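Local coordinates for protein beta carbonic anhydrase (Burkholderia pseudomallei, PDB 6YJN) that probably catalyses the reversible interconversion of hydrogencarbonate and carbon dioxide, using one zinc ion bound in each subunit, at residues N162-T167 with L179-L184. Residues are numbered along the deposited sequence; the frame is centred on the assembly and turned at random.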
loop_
_atom_site.group_PDB
_atom_site.type_symbol
_atom_site.label_atom_id
_atom_site.label_comp_id
_atom_site.label_asym_id
_atom_site.label_seq_id
_atom_site.Cartn_x
_atom_site.Cartn_y
_atom_site.Cartn_z
ATOM N N ASN A 162 14.346 1.174 -8.925
ATOM C CA ASN A 162 13.045 1.563 -8.403
ATOM C C ASN A 162 13.140 2.905 -7.678
ATOM O O ASN A 162 12.337 3.805 -7.921
ATOM C CB ASN A 162 12.455 0.473 -7.501
ATOM C CG ASN A 162 11.926 -0.720 -8.267
ATOM O OD1 ASN A 162 11.960 -0.742 -9.498
ATOM N ND2 ASN A 162 11.426 -1.713 -7.550
ATOM N N VAL A 163 14.125 3.008 -6.782
ATOM C CA VAL A 163 14.419 4.237 -6.070
ATOM C C VAL A 163 14.665 5.367 -7.068
ATOM O O VAL A 163 14.154 6.478 -6.905
ATOM C CB VAL A 163 15.659 4.084 -5.177
ATOM C CG1 VAL A 163 15.983 5.403 -4.508
ATOM C CG2 VAL A 163 15.499 2.980 -4.150
ATOM N N CYS A 164 15.493 5.071 -8.079
ATOM C CA CYS A 164 15.963 6.085 -9.005
ATOM C C CYS A 164 14.811 6.539 -9.881
ATOM O O CYS A 164 14.832 7.649 -10.399
ATOM C CB CYS A 164 17.069 5.542 -9.896
ATOM S SG CYS A 164 18.682 5.514 -9.076
ATOM N N ARG A 165 13.804 5.681 -10.035
ATOM C CA ARG A 165 12.664 6.051 -10.848
ATOM C C ARG A 165 11.655 6.829 -10.006
ATOM O O ARG A 165 10.752 7.453 -10.554
ATOM C CB ARG A 165 12.054 4.824 -11.535
ATOM C CG ARG A 165 12.710 4.421 -12.852
ATOM C CD ARG A 165 12.378 2.972 -13.218
ATOM N N THR A 166 11.822 6.833 -8.677
ATOM C CA THR A 166 10.816 7.481 -7.850
ATOM C C THR A 166 10.706 8.946 -8.241
ATOM O O THR A 166 11.652 9.525 -8.784
ATOM C CB THR A 166 11.054 7.330 -6.346
ATOM O OG1 THR A 166 12.171 8.140 -5.985
ATOM C CG2 THR A 166 11.260 5.896 -5.911
ATOM N N THR A 167 9.531 9.530 -7.972
ATOM C CA THR A 167 9.369 10.953 -8.215
ATOM C C THR A 167 10.308 11.687 -7.261
ATOM O O THR A 167 11.054 12.573 -7.677
ATOM C CB THR A 167 7.915 11.409 -8.063
ATOM O OG1 THR A 167 7.565 11.155 -6.706
ATOM C CG2 THR A 167 6.947 10.686 -8.968
ATOM N N LEU A 179 22.713 13.839 -4.896
ATOM C CA LEU A 179 22.236 12.588 -4.333
ATOM C C LEU A 179 22.786 11.426 -5.150
ATOM O O LEU A 179 22.778 11.468 -6.387
ATOM C CB LEU A 179 20.707 12.588 -4.395
ATOM C CG LEU A 179 20.009 11.349 -3.834
ATOM C CD1 LEU A 179 20.144 11.280 -2.323
ATOM C CD2 LEU A 179 18.536 11.356 -4.213
ATOM N N THR A 180 23.221 10.377 -4.439
ATOM C CA THR A 180 23.607 9.182 -5.164
ATOM C C THR A 180 23.036 7.904 -4.538
ATOM O O THR A 180 22.856 7.795 -3.320
ATOM C CB THR A 180 25.058 9.279 -5.644
ATOM O OG1 THR A 180 25.363 7.970 -6.116
ATOM C CG2 THR A 180 26.020 9.790 -4.589
ATOM N N VAL A 181 22.723 6.947 -5.420
ATOM C CA VAL A 181 21.954 5.761 -5.080
ATOM C C VAL A 181 22.796 4.531 -5.434
ATOM O O VAL A 181 23.240 4.386 -6.567
ATOM C CB VAL A 181 20.577 5.773 -5.793
ATOM C CG1 VAL A 181 19.739 4.526 -5.517
ATOM C CG2 VAL A 181 19.755 7.024 -5.489
ATOM N N HIS A 182 23.001 3.634 -4.470
ATOM C CA HIS A 182 23.940 2.538 -4.653
ATOM C C HIS A 182 23.258 1.177 -4.485
ATOM O O HIS A 182 22.541 0.986 -3.504
ATOM C CB HIS A 182 25.093 2.649 -3.642
ATOM C CG HIS A 182 25.677 4.014 -3.458
ATOM N ND1 HIS A 182 26.820 4.420 -4.118
ATOM C CD2 HIS A 182 25.320 5.037 -2.646
ATOM C CE1 HIS A 182 27.121 5.649 -3.744
ATOM N NE2 HIS A 182 26.221 6.049 -2.838
ATOM N N ALA A 183 23.510 0.250 -5.438
ATOM C CA ALA A 183 23.260 -1.185 -5.322
ATOM C C ALA A 183 24.436 -1.839 -4.590
ATOM O O ALA A 183 25.592 -1.723 -5.015
ATOM N N LEU A 184 24.135 -2.508 -3.467
ATOM C CA LEU A 184 25.149 -3.009 -2.541
ATOM C C LEU A 184 24.682 -4.288 -1.854
ATOM O O LEU A 184 23.511 -4.415 -1.499
ATOM C CB LEU A 184 25.427 -1.970 -1.452
ATOM C CG LEU A 184 26.213 -0.724 -1.852
ATOM C CD1 LEU A 184 26.625 0.018 -0.591
ATOM C CD2 LEU A 184 27.435 -1.085 -2.688
#
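Cys164 and Val181 bring the last turn of helix 145-165 up against the start of strand 180-186, their CA atoms 7.2 Å apart. The strand is an inner one of the mixed sheet, parallel to 96-102 on one flank and antiparallel to 193-200 on the other, and the helix packs over its face, as helices do on the sheet in the alpha/beta fold of a beta-class carbonic anhydrase. Val181 directs its side chain at the helix and is the only residue of 179-184 that touches 162-167, while Thr180 and His182 on either side of it turn the other way. With its CG1 anti to the backbone N (chi1 178°), Val181 sets that methyl against both Val163 and Cys164. Val163 meets it obliquely, methyl to methyl, its CG1 lying 4.0 Å from Val181 CG1. Cys164 reaches in from the next position, with SG 3.8 Å from Val181 CB. The sulfur also stands 4.0 Å from Val181 CG2, so it sits over the fork of the isopropyl group and touches both branches. Val163 further covers Val97 and Val99 of the neighbouring strand, and Cys164 reaches Val200 and Trp173. At the end of the helix the carbonyl of Val163 takes two bonds from one residue, Thr166 OG1 at 2.7 Å from Val163 O and Thr166 N at 3.0 Å from the same oxygen. The hydroxyl approaches in the carbonyl plane, at a C=O...donor angle of 153°, and it also N-caps helix 167-174 through Val169 N. Just beyond, Thr167 N bonds to Asn122 OD1 of the second subunit. The contact thus joins helix to sheet by dispersion and burial of apolar surface, away from the zinc site, while two donors satisfy the Val163 carbonyl oxygen beside it.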